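Local coordinates for protein 5'-nucleotidase SURE (Aquifex aeolicus, PDB 2WQK) that probably hydrolyses nucleoside 5'-monophosphates to nucleosides and phosphate, using one divalent metal cation per subunit, at residues A[25-30]-A[144-149]. Numbering follows the deposited sequence.
Sequences KSLGRV and DIVKKV
L27 reaches out of the turn between helix 15-24 and strand 29-35 and lays one methyl, CD1, against the flank of helix 135-152. The apolar contact is with V146: L27 CD1 lies 3.8 Å from V146 CG1 and 4.0 Å from V146 CB, the two side chains crossing at a slant. V146 CG1 stands anti to its own backbone nitrogen (chi1 173°), which sets this methyl, rather than CG2, against L27 CD1. The same L27 CD1 also rests on the helix backbone, 3.8 Å from K147 N, and meets the first carbon of the lysine side chain, K147 CB, at 4.2 Å. Beyond CG the lysine chain is extended and its ammonium group ends well clear of the leucine. No hydrogen bond joins 25-30 to 144-149, so the contact is van der Waals packing at the edge of the hydrophobic core. It belongs to the Rossmann-like alpha/beta core of SurE, where helices 15-24 and 135-152 pack beside each other on one face of the central sheet, away from the metal site. F4 of strand 3-7 touches both L27 and V146; V146 goes on to meet L24, L88, L90 and F125. On the strand side R29 has backbone hydrogen bonds with P2 and F4; on the helix side D144 OD2 is hydrogen-bonded to Y169 OH. Farther round the helix, I145 packs on L247 of the second subunit.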
# COMPACT_ATOMS: atom_id res chain seq x y z
N LYS A 25 15.33 -0.26 31.16
CA LYS A 25 16.17 0.82 31.70
C LYS A 25 17.02 0.39 32.90
O LYS A 25 18.08 0.98 33.13
CB LYS A 25 15.30 2.03 32.08
CG LYS A 25 14.63 2.71 30.94
CD LYS A 25 13.61 3.76 31.47
CE LYS A 25 13.15 4.73 30.40
NZ LYS A 25 12.27 5.85 30.95
N SER A 26 16.53 -0.56 33.70
CA SER A 26 17.30 -1.01 34.86
C SER A 26 18.53 -1.82 34.50
O SER A 26 19.41 -2.06 35.35
CB SER A 26 16.44 -1.78 35.85
OG SER A 26 15.96 -2.95 35.23
N LEU A 27 18.63 -2.27 33.24
CA LEU A 27 19.82 -3.03 32.81
C LEU A 27 20.86 -2.22 32.02
O LEU A 27 21.99 -2.66 31.83
CB LEU A 27 19.43 -4.25 31.95
CG LEU A 27 18.51 -5.20 32.65
CD1 LEU A 27 18.21 -6.42 31.68
CD2 LEU A 27 19.03 -5.73 33.97
N GLY A 28 20.45 -1.09 31.46
CA GLY A 28 21.37 -0.31 30.63
C GLY A 28 20.63 0.80 29.90
O GLY A 28 19.55 1.17 30.29
N ARG A 29 21.29 1.32 28.87
CA ARG A 29 20.71 2.41 28.09
C ARG A 29 19.97 1.84 26.91
O ARG A 29 20.51 1.04 26.16
CB ARG A 29 21.77 3.34 27.55
CG ARG A 29 21.20 4.52 26.77
CD ARG A 29 22.30 5.29 26.05
NE ARG A 29 23.34 5.72 26.98
CZ ARG A 29 23.23 6.78 27.79
NH1 ARG A 29 22.16 7.56 27.75
NH2 ARG A 29 24.24 7.08 28.61
N VAL A 30 18.70 2.27 26.79
CA VAL A 30 17.84 1.78 25.71
C VAL A 30 17.80 2.86 24.66
O VAL A 30 17.33 3.97 24.93
CB VAL A 30 16.38 1.49 26.19
CG1 VAL A 30 15.61 0.85 25.04
CG2 VAL A 30 16.38 0.61 27.47
N ASP A 144 14.16 -10.49 32.36
CA ASP A 144 14.82 -11.65 32.97
C ASP A 144 15.73 -12.34 31.95
O ASP A 144 16.85 -12.70 32.26
CB ASP A 144 13.80 -12.69 33.49
CG ASP A 144 13.07 -12.24 34.78
OD1 ASP A 144 13.51 -11.28 35.47
OD2 ASP A 144 12.01 -12.85 35.04
N ILE A 145 15.22 -12.51 30.74
CA ILE A 145 15.99 -13.15 29.67
C ILE A 145 17.20 -12.31 29.27
O ILE A 145 18.30 -12.85 29.15
CB ILE A 145 15.05 -13.50 28.47
CG1 ILE A 145 14.05 -14.61 28.87
CG2 ILE A 145 15.86 -13.83 27.23
CD1 ILE A 145 12.98 -14.83 27.85
N VAL A 146 16.98 -11.01 29.07
CA VAL A 146 18.08 -10.12 28.69
C VAL A 146 19.19 -10.17 29.76
O VAL A 146 20.39 -10.26 29.43
CB VAL A 146 17.62 -8.68 28.40
CG1 VAL A 146 18.82 -7.77 28.18
CG2 VAL A 146 16.70 -8.67 27.16
N LYS A 147 18.78 -10.15 31.03
CA LYS A 147 19.79 -10.20 32.09
C LYS A 147 20.67 -11.44 32.00
O LYS A 147 21.91 -11.36 32.03
CB LYS A 147 19.16 -10.08 33.47
CG LYS A 147 20.20 -9.87 34.54
CD LYS A 147 19.53 -9.69 35.89
CE LYS A 147 20.63 -9.49 36.96
NZ LYS A 147 20.06 -9.28 38.33
N LYS A 148 20.04 -12.59 31.77
CA LYS A 148 20.78 -13.83 31.63
C LYS A 148 21.66 -13.85 30.38
O LYS A 148 22.81 -14.29 30.41
CB LYS A 148 19.83 -15.04 31.64
CG LYS A 148 19.09 -15.25 32.99
CD LYS A 148 18.24 -16.53 32.93
CE LYS A 148 17.49 -16.86 34.23
NZ LYS A 148 18.41 -17.47 35.22
N VAL A 149 21.15 -13.33 29.28
CA VAL A 149 21.91 -13.34 28.04
C VAL A 149 23.15 -12.44 28.16
O VAL A 149 24.22 -12.73 27.63
CB VAL A 149 21.01 -12.91 26.86
CG1 VAL A 149 21.85 -12.56 25.62
CG2 VAL A 149 20.00 -14.05 26.57